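Local atomic coordinates of O-phospho-L-seryl-tRNA:Cys-tRNA synthase (PDB entry 5X6B), a protein that probably converts O-phosphoseryl-tRNA to cysteinyl-tRNA, using a pyridoxal phosphate cofactor held covalently in its active site. Residues Glu105-Phe110 with Ala305-Val310; Lys72-Glu77 with Pro299-Met304; Tyr232-Met237 with Asp247-Ser252. All coordinates share one frame; numbering follows the deposited sequence.

In the fold
The chain first passes helix 69-77, then helix 100-111. It next runs through the mixed seven-stranded sheet, where interaction 3 closes a short loop between residues 232-237 and strand 248-252. The chain then returns to helix 298-305, which closes the long loop of interaction 2 on helix 69-77. Helix 307-314 follows at once and closes interaction 1 on helix 100-111. Interactions 1 and 2 therefore cross along the chain, and interaction 3 is nested inside both. Interaction 1 touches both others: Ala-305 meets Ala-74 of interaction 2, and Val-310 meets Gly-235 of interaction 3. Together they tie the early helices, the later helix pair and the central sheet, with interactions 1 and 2 also meeting the second subunit.

Interaction 1 (Glu105-Phe110 with Ala305-Val310); sequences EDIAKF and ASFPHV
The rings of Phe-110 and Phe-307 form a T-shaped pair. The edge of Phe-307 points at one face of Phe-110. The ring centroids are 5.7 Å apart and the planes stand at 81°. Atom CE1 of Phe-307 lies over the rim of the Phe-110 ring, not over its middle. The Phe-307 ring has its own neighbours. Near its plane, at the edge, sits the CB of Phe-110, 4.3 Å from Phe-307 CZ. Ile-107 meets the same ring at a slant, with its CD1 3.5 Å from Phe-307 CE1. Asp-106 lies by the far end of the ring, where its CB is 4.2 Å from Phe-307 CE2.

Torsions help set this up. Phe-307 has CG trans to its backbone N (chi1 -176°), which carries the ring out from helix 307-314 to helix 100-111. In Ile-107 the CG1 branch is also trans to N (chi1 -163°), which sends it toward the ring, and a further turn about CB-CG1 brings the terminal CD1 to the touch. The backbones stay well apart here, with Ile-107 CA and Phe-307 CA 8.7 Å from each other. The ring of Phe-307 bridges much of that space.

Other rings complete the cluster. Phe-103 of the same chain and Tyr-44 of the second subunit each meet Phe-307 edge-to-face. The Tyr-44 hydroxyl of that subunit also hydrogen-bonds Asp-106 OD2, so the carboxylate has its polar partner across the subunit boundary. Within helix 100-111 the carbonyl O of Asp-106 accepts from Phe-110 N.

Between the two segments the contact is apolar and aromatic. Ring hydrogens face a pi cloud, a weak electrostatic attraction added to dispersion, and this aromatic cluster runs on into the dimer interface.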
ATOM      1  N   GLU B 105      10.784 -12.881  -7.598  1.00 55.06           N
ATOM      2  CA  GLU B 105      12.028 -13.613  -7.764  1.00 64.22           C
ATOM      3  C   GLU B 105      13.138 -12.966  -6.926  1.00 76.39           C
ATOM      4  O   GLU B 105      13.978 -13.667  -6.360  1.00 82.66           O
ATOM      5  CB  GLU B 105      12.421 -13.696  -9.242  1.00 64.32           C
ATOM      6  CG  GLU B 105      13.342 -12.594  -9.736  1.00 94.19           C
ATOM      7  CD  GLU B 105      13.447 -12.560 -11.245  1.00109.55           C
ATOM      8  OE1 GLU B 105      12.813 -13.413 -11.902  1.00 96.18           O
ATOM      9  OE2 GLU B 105      14.176 -11.690 -11.772  1.00130.15           O
ATOM     10  N   ASP B 106      13.126 -11.639  -6.820  1.00 69.51           N
ATOM     11  CA  ASP B 106      14.134 -10.940  -6.025  1.00 74.90           C
ATOM     12  C   ASP B 106      13.938 -11.207  -4.537  1.00 72.29           C
ATOM     13  O   ASP B 106      14.908 -11.353  -3.792  1.00 75.97           O
ATOM     14  CB  ASP B 106      14.104  -9.435  -6.301  1.00 62.74           C
ATOM     15  CG  ASP B 106      14.584  -9.090  -7.697  1.00 75.30           C
ATOM     16  OD1 ASP B 106      15.248  -9.942  -8.323  1.00 87.45           O
ATOM     17  OD2 ASP B 106      14.302  -7.968  -8.169  1.00 98.92           O
ATOM     18  N   ILE B 107      12.682 -11.282  -4.106  1.00 64.49           N
ATOM     19  CA  ILE B 107      12.384 -11.568  -2.710  1.00 72.04           C
ATOM     20  C   ILE B 107      12.704 -13.034  -2.409  1.00 71.75           C
ATOM     21  O   ILE B 107      12.917 -13.413  -1.257  1.00 65.17           O
ATOM     22  CB  ILE B 107      10.907 -11.255  -2.361  1.00 65.26           C
ATOM     23  CG1 ILE B 107      10.717 -11.148  -0.849  1.00 69.96           C
ATOM     24  CG2 ILE B 107       9.978 -12.302  -2.925  1.00 71.47           C
ATOM     25  CD1 ILE B 107      11.443  -9.978  -0.230  1.00 78.52           C
ATOM     26  N   ALA B 108      12.757 -13.850  -3.457  1.00 68.49           N
ATOM     27  CA  ALA B 108      13.118 -15.251  -3.310  1.00 69.35           C
ATOM     28  C   ALA B 108      14.621 -15.392  -3.094  1.00 67.86           C
ATOM     29  O   ALA B 108      15.060 -16.100  -2.187  1.00 67.57           O
ATOM     30  CB  ALA B 108      12.674 -16.049  -4.524  1.00 72.77           C
ATOM     31  N   LYS B 109      15.405 -14.716  -3.929  1.00 70.56           N
ATOM     32  CA  LYS B 109      16.857 -14.704  -3.773  1.00 68.00           C
ATOM     33  C   LYS B 109      17.228 -14.138  -2.411  1.00 71.49           C
ATOM     34  O   LYS B 109      18.103 -14.664  -1.722  1.00 73.49           O
ATOM     35  CB  LYS B 109      17.525 -13.879  -4.873  1.00 63.87           C
ATOM     36  CG  LYS B 109      17.393 -14.437  -6.279  1.00 57.19           C
ATOM     37  CD  LYS B 109      18.175 -13.572  -7.263  1.00 71.60           C
ATOM     38  CE  LYS B 109      18.061 -14.096  -8.687  1.00 83.53           C
ATOM     39  NZ  LYS B 109      18.804 -13.241  -9.657  1.00 90.46           N
ATOM     40  N   PHE B 110      16.542 -13.063  -2.036  1.00 69.76           N
ATOM     41  CA  PHE B 110      16.782 -12.360  -0.780  1.00 63.44           C
ATOM     42  C   PHE B 110      16.628 -13.288   0.416  1.00 68.43           C
ATOM     43  O   PHE B 110      17.321 -13.134   1.419  1.00 68.07           O
ATOM     44  CB  PHE B 110      15.824 -11.171  -0.664  1.00 65.92           C
ATOM     45  CG  PHE B 110      15.964 -10.389   0.613  1.00 61.66           C
ATOM     46  CD1 PHE B 110      17.113  -9.658   0.874  1.00 56.81           C
ATOM     47  CD2 PHE B 110      14.929 -10.355   1.535  1.00 52.93           C
ATOM     48  CE1 PHE B 110      17.239  -8.927   2.040  1.00 44.94           C
ATOM     49  CE2 PHE B 110      15.047  -9.621   2.703  1.00 60.31           C
ATOM     50  CZ  PHE B 110      16.205  -8.908   2.956  1.00 53.53           C
ATOM     51  N   ALA B 305       8.209  -0.854  -2.928  1.00 47.24           N
ATOM     52  CA  ALA B 305       8.842   0.456  -2.797  1.00 63.27           C
ATOM     53  C   ALA B 305       9.817   0.510  -1.618  1.00 54.80           C
ATOM     54  O   ALA B 305      10.894   1.091  -1.720  1.00 57.13           O
ATOM     55  CB  ALA B 305       7.786   1.534  -2.658  1.00 50.77           C
ATOM     56  N   SER B 306       9.435  -0.100  -0.499  1.00 51.83           N
ATOM     57  CA  SER B 306      10.290  -0.135   0.681  1.00 49.09           C
ATOM     58  C   SER B 306      11.400  -1.173   0.564  1.00 52.16           C
ATOM     59  O   SER B 306      12.272  -1.253   1.429  1.00 58.02           O
ATOM     60  CB  SER B 306       9.466  -0.426   1.932  1.00 43.70           C
ATOM     61  OG  SER B 306       8.481   0.568   2.130  1.00 57.51           O
ATOM     62  N   PHE B 307      11.369  -1.962  -0.502  1.00 45.56           N
ATOM     63  CA  PHE B 307      12.271  -3.100  -0.617  1.00 60.49           C
ATOM     64  C   PHE B 307      13.760  -2.709  -0.624  1.00 59.99           C
ATOM     65  O   PHE B 307      14.542  -3.307   0.117  1.00 66.69           O
ATOM     66  CB  PHE B 307      11.925  -3.929  -1.860  1.00 60.71           C
ATOM     67  CG  PHE B 307      12.752  -5.173  -2.004  1.00 49.31           C
ATOM     68  CD1 PHE B 307      12.733  -6.148  -1.020  1.00 71.63           C
ATOM     69  CD2 PHE B 307      13.534  -5.377  -3.125  1.00 65.43           C
ATOM     70  CE1 PHE B 307      13.495  -7.296  -1.144  1.00 61.73           C
ATOM     71  CE2 PHE B 307      14.294  -6.525  -3.260  1.00 71.56           C
ATOM     72  CZ  PHE B 307      14.275  -7.485  -2.269  1.00 62.30           C
ATOM     73  N   PRO B 308      14.165  -1.714  -1.439  1.00 56.81           N
ATOM     74  CA  PRO B 308      15.585  -1.335  -1.374  1.00 62.49           C
ATOM     75  C   PRO B 308      16.006  -0.811   0.001  1.00 58.95           C
ATOM     76  O   PRO B 308      17.114  -1.094   0.452  1.00 62.82           O
ATOM     77  CB  PRO B 308      15.705  -0.232  -2.433  1.00 58.72           C
ATOM     78  CG  PRO B 308      14.578  -0.487  -3.369  1.00 67.86           C
ATOM     79  CD  PRO B 308      13.461  -0.978  -2.506  1.00 62.91           C
ATOM     80  N   HIS B 309      15.129  -0.055   0.652  1.00 50.10           N
ATOM     81  CA  HIS B 309      15.379   0.412   2.010  1.00 41.01           C
ATOM     82  C   HIS B 309      15.487  -0.760   2.985  1.00 58.30           C
ATOM     83  O   HIS B 309      16.248  -0.705   3.948  1.00 62.51           O
ATOM     84  CB  HIS B 309      14.274   1.366   2.458  1.00 42.58           C
ATOM     85  CG  HIS B 309      14.292   1.672   3.924  1.00 47.08           C
ATOM     86  ND1 HIS B 309      15.321   2.355   4.531  1.00 58.72           N
ATOM     87  CD2 HIS B 309      13.397   1.390   4.905  1.00 48.56           C
ATOM     88  CE1 HIS B 309      15.066   2.478   5.824  1.00 60.57           C
ATOM     89  NE2 HIS B 309      13.903   1.899   6.072  1.00 45.80           N
ATOM     90  N   VAL B 310      14.721  -1.818   2.733  1.00 57.86           N
ATOM     91  CA  VAL B 310      14.725  -2.988   3.606  1.00 56.57           C
ATOM     92  C   VAL B 310      16.006  -3.810   3.434  1.00 63.14           C
ATOM     93  O   VAL B 310      16.633  -4.202   4.422  1.00 57.46           O
ATOM     94  CB  VAL B 310      13.485  -3.876   3.353  1.00 51.63           C
ATOM     95  CG1 VAL B 310      13.678  -5.268   3.934  1.00 43.04           C
ATOM     96  CG2 VAL B 310      12.251  -3.222   3.947  1.00 53.88           C
TER

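Interaction 2 (Lys72-Glu77 with Pro299-Met304); sequences KKAVYE and PIVTLM
Ala-74 and Val-301 touch where helix 69-77 packs on helix 298-305. The methyl CB of Ala-74 lies 3.8 Å from Val-301 CG1. With CG1 trans to the backbone N (chi1 175°), Val-301 presents that methyl to helix 69-77. Val-301 CG1 also lies 4.1 Å from Ala-74 O.

One residue further along, Val-75 and Thr-302 meet by their methyls. Val-75 CG2 is 3.6 Å from Thr-302 CG2, and the two side chains cross at a slant. Each of these methyls sits beside its own backbone N, trans to the carbonyl carbon.

The hydroxyl of Thr-302 takes the remaining place, between N and the carbonyl carbon (chi1 63°). From there OG1 bends back along its own helix and donates to Pro-299 O at 2.6 Å. The donor is tilted 28° from the carbonyl plane. Leu-303 N reaches the same oxygen from the same face. OG1 also hydrogen-bonds Ser-260 N, so the buried hydroxyl is well satisfied while its methyl is left for packing.

The second subunit lies close by, with its Trp-79 against Val-75. Ala-74 CA and Thr-302 CA are 6.6 Å apart, consistent with the short side chains between them. The arrangement is a close helix-helix contact of alanine and beta-branched side chains at the interface with the second subunit.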
ATOM      1  N   LYS B  72       5.913   6.136   0.468  1.00 54.05           N
ATOM      2  CA  LYS B  72       4.850   7.132   0.553  1.00 48.76           C
ATOM      3  C   LYS B  72       4.582   7.755  -0.816  1.00 52.82           C
ATOM      4  O   LYS B  72       3.431   7.990  -1.182  1.00 46.29           O
ATOM      5  CB  LYS B  72       5.201   8.218   1.563  1.00 58.01           C
ATOM      6  CG  LYS B  72       5.294   7.737   2.996  1.00 56.84           C
ATOM      7  CD  LYS B  72       5.679   8.888   3.903  1.00 65.40           C
ATOM      8  CE  LYS B  72       5.793   8.459   5.347  1.00 54.16           C
ATOM      9  NZ  LYS B  72       6.347   9.568   6.176  1.00 73.08           N
ATOM     10  N   LYS B  73       5.646   8.012  -1.571  1.00 41.46           N
ATOM     11  CA  LYS B  73       5.501   8.516  -2.929  1.00 56.13           C
ATOM     12  C   LYS B  73       4.743   7.512  -3.779  1.00 55.44           C
ATOM     13  O   LYS B  73       3.873   7.880  -4.571  1.00 59.38           O
ATOM     14  CB  LYS B  73       6.863   8.807  -3.553  1.00 54.71           C
ATOM     15  CG  LYS B  73       7.655   9.885  -2.845  1.00 57.82           C
ATOM     16  CD  LYS B  73       9.027  10.045  -3.475  1.00 52.90           C
ATOM     17  CE  LYS B  73       9.888  10.993  -2.664  1.00 56.09           C
ATOM     18  NZ  LYS B  73      11.255  11.100  -3.235  1.00 54.86           N
ATOM     19  N   ALA B  74       5.078   6.238  -3.604  1.00 52.79           N
ATOM     20  CA  ALA B  74       4.425   5.160  -4.333  1.00 51.07           C
ATOM     21  C   ALA B  74       2.938   5.085  -3.983  1.00 45.72           C
ATOM     22  O   ALA B  74       2.105   4.803  -4.843  1.00 45.17           O
ATOM     23  CB  ALA B  74       5.116   3.837  -4.043  1.00 50.73           C
ATOM     24  N   VAL B  75       2.612   5.348  -2.721  1.00 33.32           N
ATOM     25  CA  VAL B  75       1.219   5.418  -2.285  1.00 41.95           C
ATOM     26  C   VAL B  75       0.459   6.503  -3.041  1.00 47.20           C
ATOM     27  O   VAL B  75      -0.640   6.272  -3.542  1.00 60.92           O
ATOM     28  CB  VAL B  75       1.108   5.694  -0.769  1.00 45.32           C
ATOM     29  CG1 VAL B  75      -0.338   5.956  -0.373  1.00 43.96           C
ATOM     30  CG2 VAL B  75       1.669   4.535   0.024  1.00 52.66           C
ATOM     31  N   TYR B  76       1.061   7.686  -3.128  1.00 61.02           N
ATOM     32  CA  TYR B  76       0.454   8.812  -3.831  1.00 61.53           C
ATOM     33  C   TYR B  76       0.134   8.468  -5.286  1.00 56.16           C
ATOM     34  O   TYR B  76      -0.860   8.932  -5.838  1.00 59.82           O
ATOM     35  CB  TYR B  76       1.374  10.036  -3.765  1.00 48.95           C
ATOM     36  CG  TYR B  76       1.001  11.135  -4.736  1.00 49.66           C
ATOM     37  CD1 TYR B  76       0.031  12.077  -4.413  1.00 50.00           C
ATOM     38  CD2 TYR B  76       1.616  11.227  -5.980  1.00 43.91           C
ATOM     39  CE1 TYR B  76      -0.315  13.081  -5.306  1.00 31.38           C
ATOM     40  CE2 TYR B  76       1.272  12.215  -6.873  1.00 55.41           C
ATOM     41  CZ  TYR B  76       0.310  13.143  -6.532  1.00 42.52           C
ATOM     42  OH  TYR B  76      -0.018  14.134  -7.426  1.00 58.04           O
ATOM     43  N   GLU B  77       0.986   7.653  -5.897  1.00 52.09           N
ATOM     44  CA  GLU B  77       0.780   7.204  -7.268  1.00 58.25           C
ATOM     45  C   GLU B  77      -0.291   6.126  -7.386  1.00 66.09           C
ATOM     46  O   GLU B  77      -0.891   5.952  -8.447  1.00 65.62           O
ATOM     47  CB  GLU B  77       2.085   6.668  -7.846  1.00 58.21           C
ATOM     48  CG  GLU B  77       3.179   7.689  -7.920  1.00 76.32           C
ATOM     49  CD  GLU B  77       2.882   8.767  -8.934  1.00 84.88           C
ATOM     50  OE1 GLU B  77       2.237   8.460  -9.960  1.00 83.84           O
ATOM     51  OE2 GLU B  77       3.289   9.925  -8.702  1.00 75.63           O
ATOM     52  N   PRO B 299      -0.792  -2.273  -0.396  1.00 63.96           N
ATOM     53  CA  PRO B 299       0.291  -2.838   0.422  1.00 65.65           C
ATOM     54  C   PRO B 299       1.441  -3.467  -0.370  1.00 59.86           C
ATOM     55  O   PRO B 299       2.597  -3.322   0.031  1.00 58.82           O
ATOM     56  CB  PRO B 299      -0.428  -3.904   1.255  1.00 58.19           C
ATOM     57  CG  PRO B 299      -1.832  -3.416   1.341  1.00 61.83           C
ATOM     58  CD  PRO B 299      -2.101  -2.830  -0.010  1.00 59.00           C
ATOM     59  N   ILE B 300       1.140  -4.144  -1.471  1.00 58.64           N
ATOM     60  CA  ILE B 300       2.185  -4.793  -2.253  1.00 55.26           C
ATOM     61  C   ILE B 300       3.048  -3.735  -2.942  1.00 60.92           C
ATOM     62  O   ILE B 300       4.244  -3.939  -3.182  1.00 58.97           O
ATOM     63  CB  ILE B 300       1.591  -5.783  -3.297  1.00 53.28           C
ATOM     64  CG1 ILE B 300       2.697  -6.588  -3.982  1.00 52.21           C
ATOM     65  CG2 ILE B 300       0.753  -5.056  -4.334  1.00 60.79           C
ATOM     66  CD1 ILE B 300       3.492  -7.456  -3.038  1.00 63.28           C
ATOM     67  N   VAL B 301       2.441  -2.590  -3.234  1.00 60.81           N
ATOM     68  CA  VAL B 301       3.161  -1.485  -3.846  1.00 60.97           C
ATOM     69  C   VAL B 301       4.142  -0.863  -2.854  1.00 51.03           C
ATOM     70  O   VAL B 301       5.268  -0.526  -3.218  1.00 47.77           O
ATOM     71  CB  VAL B 301       2.194  -0.416  -4.369  1.00 59.46           C
ATOM     72  CG1 VAL B 301       2.962   0.791  -4.909  1.00 57.99           C
ATOM     73  CG2 VAL B 301       1.312  -1.011  -5.446  1.00 60.35           C
ATOM     74  N   THR B 302       3.718  -0.722  -1.603  1.00 41.57           N
ATOM     75  CA  THR B 302       4.607  -0.218  -0.567  1.00 44.60           C
ATOM     76  C   THR B 302       5.726  -1.221  -0.298  1.00 54.06           C
ATOM     77  O   THR B 302       6.864  -0.830  -0.040  1.00 51.32           O
ATOM     78  CB  THR B 302       3.857   0.081   0.742  1.00 50.97           C
ATOM     79  OG1 THR B 302       3.288  -1.125   1.269  1.00 56.32           O
ATOM     80  CG2 THR B 302       2.757   1.097   0.499  1.00 50.03           C
ATOM     81  N   LEU B 303       5.403  -2.511  -0.379  1.00 57.42           N
ATOM     82  CA  LEU B 303       6.383  -3.569  -0.140  1.00 50.65           C
ATOM     83  C   LEU B 303       7.495  -3.533  -1.188  1.00 52.48           C
ATOM     84  O   LEU B 303       8.676  -3.660  -0.857  1.00 56.92           O
ATOM     85  CB  LEU B 303       5.701  -4.939  -0.134  1.00 62.23           C
ATOM     86  CG  LEU B 303       6.531  -6.157   0.284  1.00 62.87           C
ATOM     87  CD1 LEU B 303       7.061  -6.004   1.701  1.00 56.22           C
ATOM     88  CD2 LEU B 303       5.708  -7.432   0.165  1.00 63.99           C
ATOM     89  N   MET B 304       7.115  -3.355  -2.449  1.00 49.98           N
ATOM     90  CA  MET B 304       8.090  -3.209  -3.529  1.00 58.11           C
ATOM     91  C   MET B 304       8.873  -1.899  -3.408  1.00 56.98           C
ATOM     92  O   MET B 304      10.057  -1.835  -3.743  1.00 54.14           O
ATOM     93  CB  MET B 304       7.399  -3.271  -4.893  1.00 61.81           C
ATOM     94  CG  MET B 304       6.867  -4.648  -5.271  1.00 69.18           C
ATOM     95  SD  MET B 304       6.179  -4.687  -6.945  1.00 73.19           S
ATOM     96  CE  MET B 304       4.676  -3.743  -6.718  1.00 69.29           C
TER

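Interaction 3 (Tyr232-Met237 with Asp247-Ser252); sequences YTVGRM and DFIVAS
Val-234 packs on Ala-251 beside the central sheet of what is probably a fold-type I pyridoxal phosphate enzyme. Residues 232-237 form a loop after strand 226-229, and Ala-251 lies on the neighbouring parallel strand 248-252.

The tight part is small. Val-234 CG1 is 3.7 Å from Ala-251 CB, and Val-234 CB is almost as near to the same methyl, at 3.8 Å. Val-234 keeps CG1 trans to its backbone N (chi1 162°), which sets this branch against Ala-251. The other branch is looser. Val-234 CG2 faces Ile-249 CG2 at 4.4 Å, a marginal apolar contact. Neither part is a solvent side, because all three touching residues are buried.

The loop is held by bonds of its own and by outside partners. The carbonyl O of Thr-233 accepts from both Arg-236 N and Met-237 N, which folds residues 233-237 into a tight turn that carries Val-234. At this turn, the Tyr-232 ring presents its edge to one face of the Arg-236 guanidinium, with Tyr-232 CD1 3.5 Å above that plane, toward its rim. Arg-236 also forms a salt bridge to Asp-347.

Both segments border the cofactor site. Arg-236 NH1 hydrogen-bonds the backbone O of Lys-255, the lysine modified with pyridoxal phosphate. From the strand, Ser-252 OG hydrogen-bonds the phosphate oxygen OP3 of that same modified residue.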
ATOM      1  N   TYR B 232       8.757 -10.966  12.081  1.00 46.27           N
ATOM      2  CA  TYR B 232       9.710 -10.356  13.024  1.00 58.06           C
ATOM      3  C   TYR B 232      11.180 -10.656  12.767  1.00 49.94           C
ATOM      4  O   TYR B 232      12.024 -10.195  13.533  1.00 56.13           O
ATOM      5  CB  TYR B 232       9.412 -10.752  14.474  1.00 43.46           C
ATOM      6  CG  TYR B 232       8.598  -9.761  15.265  1.00 58.16           C
ATOM      7  CD1 TYR B 232       8.787  -8.391  15.116  1.00 46.26           C
ATOM      8  CD2 TYR B 232       7.671 -10.197  16.199  1.00 47.18           C
ATOM      9  CE1 TYR B 232       8.049  -7.488  15.852  1.00 55.02           C
ATOM     10  CE2 TYR B 232       6.933  -9.303  16.944  1.00 52.35           C
ATOM     11  CZ  TYR B 232       7.125  -7.950  16.767  1.00 40.36           C
ATOM     12  OH  TYR B 232       6.386  -7.057  17.506  1.00 46.04           O
ATOM     13  N   THR B 233      11.508 -11.409  11.719  1.00 36.72           N
ATOM     14  CA  THR B 233      12.922 -11.530  11.352  1.00 52.65           C
ATOM     15  C   THR B 233      13.204 -11.073   9.929  1.00 56.65           C
ATOM     16  O   THR B 233      14.171 -10.348   9.696  1.00 60.86           O
ATOM     17  CB  THR B 233      13.461 -12.968  11.506  1.00 57.04           C
ATOM     18  OG1 THR B 233      12.693 -13.871  10.703  1.00 61.52           O
ATOM     19  CG2 THR B 233      13.421 -13.402  12.956  1.00 50.65           C
ATOM     20  N   VAL B 234      12.384 -11.499   8.974  1.00 53.20           N
ATOM     21  CA  VAL B 234      12.604 -11.099   7.587  1.00 49.68           C
ATOM     22  C   VAL B 234      12.330  -9.612   7.428  1.00 59.20           C
ATOM     23  O   VAL B 234      11.228  -9.137   7.708  1.00 57.60           O
ATOM     24  CB  VAL B 234      11.732 -11.904   6.604  1.00 52.16           C
ATOM     25  CG1 VAL B 234      11.653 -11.204   5.267  1.00 46.70           C
ATOM     26  CG2 VAL B 234      12.308 -13.294   6.417  1.00 47.34           C
ATOM     27  N   GLY B 235      13.352  -8.880   6.997  1.00 60.72           N
ATOM     28  CA  GLY B 235      13.253  -7.440   6.864  1.00 56.99           C
ATOM     29  C   GLY B 235      13.936  -6.686   7.991  1.00 53.06           C
ATOM     30  O   GLY B 235      14.069  -5.466   7.922  1.00 55.73           O
ATOM     31  N   ARG B 236      14.356  -7.405   9.032  1.00 46.73           N
ATOM     32  CA  ARG B 236      15.156  -6.817  10.110  1.00 47.29           C
ATOM     33  C   ARG B 236      16.575  -7.365  10.080  1.00 60.42           C
ATOM     34  O   ARG B 236      17.549  -6.610  10.030  1.00 60.03           O
ATOM     35  CB  ARG B 236      14.537  -7.091  11.480  1.00 47.79           C
ATOM     36  CG  ARG B 236      13.146  -6.551  11.635  1.00 48.49           C
ATOM     37  CD  ARG B 236      12.661  -6.522  13.078  1.00 34.29           C
ATOM     38  NE  ARG B 236      11.273  -6.065  13.098  1.00 50.37           N
ATOM     39  CZ  ARG B 236      10.671  -5.513  14.144  1.00 43.33           C
ATOM     40  NH1 ARG B 236       9.406  -5.128  14.058  1.00 54.10           N
ATOM     41  NH2 ARG B 236      11.337  -5.330  15.268  1.00 55.13           N
ATOM     42  N   MET B 237      16.676  -8.689  10.129  1.00 63.46           N
ATOM     43  CA  MET B 237      17.957  -9.377  10.054  1.00 61.92           C
ATOM     44  C   MET B 237      17.975 -10.248   8.806  1.00 54.61           C
ATOM     45  O   MET B 237      16.922 -10.600   8.284  1.00 54.97           O
ATOM     46  CB  MET B 237      18.194 -10.219  11.309  1.00 56.49           C
ATOM     47  CG  MET B 237      17.297 -11.435  11.406  1.00 48.62           C
ATOM     48  SD  MET B 237      17.491 -12.318  12.965  1.00 60.80           S
ATOM     49  CE  MET B 237      16.615 -11.253  14.106  1.00 45.55           C
ATOM     50  N   ASP B 247      11.487 -25.441   4.590  1.00 54.25           N
ATOM     51  CA  ASP B 247      10.680 -25.788   3.427  1.00 67.16           C
ATOM     52  C   ASP B 247       9.796 -24.607   3.071  1.00 70.04           C
ATOM     53  O   ASP B 247       9.599 -24.282   1.898  1.00 64.37           O
ATOM     54  CB  ASP B 247       9.838 -27.030   3.711  1.00 68.93           C
ATOM     55  CG  ASP B 247      10.685 -28.238   4.050  1.00 68.39           C
ATOM     56  OD1 ASP B 247      11.631 -28.539   3.287  1.00 73.51           O
ATOM     57  OD2 ASP B 247      10.427 -28.856   5.102  1.00 60.23           O
ATOM     58  N   PHE B 248       9.275 -23.962   4.108  1.00 66.44           N
ATOM     59  CA  PHE B 248       8.449 -22.780   3.945  1.00 67.18           C
ATOM     60  C   PHE B 248       8.940 -21.641   4.827  1.00 69.52           C
ATOM     61  O   PHE B 248       9.468 -21.861   5.920  1.00 61.50           O
ATOM     62  CB  PHE B 248       6.992 -23.091   4.277  1.00 69.91           C
ATOM     63  CG  PHE B 248       6.471 -24.327   3.617  1.00 72.04           C
ATOM     64  CD1 PHE B 248       6.095 -24.307   2.286  1.00 74.96           C
ATOM     65  CD2 PHE B 248       6.342 -25.507   4.330  1.00 72.23           C
ATOM     66  CE1 PHE B 248       5.610 -25.445   1.675  1.00 75.60           C
ATOM     67  CE2 PHE B 248       5.858 -26.646   3.725  1.00 68.81           C
ATOM     68  CZ  PHE B 248       5.491 -26.615   2.395  1.00 63.68           C
ATOM     69  N   ILE B 249       8.761 -20.420   4.338  1.00 66.27           N
ATOM     70  CA  ILE B 249       9.014 -19.227   5.129  1.00 55.65           C
ATOM     71  C   ILE B 249       7.877 -18.236   4.938  1.00 58.43           C
ATOM     72  O   ILE B 249       7.524 -17.890   3.808  1.00 50.46           O
ATOM     73  CB  ILE B 249      10.341 -18.553   4.748  1.00 58.86           C
ATOM     74  CG1 ILE B 249      11.524 -19.439   5.128  1.00 58.88           C
ATOM     75  CG2 ILE B 249      10.464 -17.197   5.431  1.00 69.87           C
ATOM     76  CD1 ILE B 249      12.848 -18.890   4.688  1.00 51.82           C
ATOM     77  N   VAL B 250       7.290 -17.791   6.041  1.00 53.95           N
ATOM     78  CA  VAL B 250       6.325 -16.708   5.974  1.00 55.65           C
ATOM     79  C   VAL B 250       6.952 -15.419   6.495  1.00 66.47           C
ATOM     80  O   VAL B 250       7.667 -15.415   7.500  1.00 57.64           O
ATOM     81  CB  VAL B 250       5.040 -17.028   6.758  1.00 54.41           C
ATOM     82  CG1 VAL B 250       4.294 -18.177   6.090  1.00 44.47           C
ATOM     83  CG2 VAL B 250       5.359 -17.350   8.209  1.00 44.93           C
ATOM     84  N   ALA B 251       6.705 -14.327   5.783  1.00 63.63           N
ATOM     85  CA  ALA B 251       7.205 -13.025   6.194  1.00 62.48           C
ATOM     86  C   ALA B 251       6.045 -12.058   6.366  1.00 65.11           C
ATOM     87  O   ALA B 251       5.012 -12.201   5.712  1.00 52.87           O
ATOM     88  CB  ALA B 251       8.205 -12.490   5.182  1.00 56.13           C
ATOM     89  N   SER B 252       6.218 -11.083   7.252  1.00 54.72           N
ATOM     90  CA  SER B 252       5.204 -10.058   7.456  1.00 42.05           C
ATOM     91  C   SER B 252       5.695  -8.713   6.938  1.00 61.72           C
ATOM     92  O   SER B 252       6.697  -8.180   7.417  1.00 59.75           O
ATOM     93  CB  SER B 252       4.832  -9.951   8.929  1.00 50.60           C
ATOM     94  OG  SER B 252       3.758  -9.047   9.107  1.00 58.73           O
TER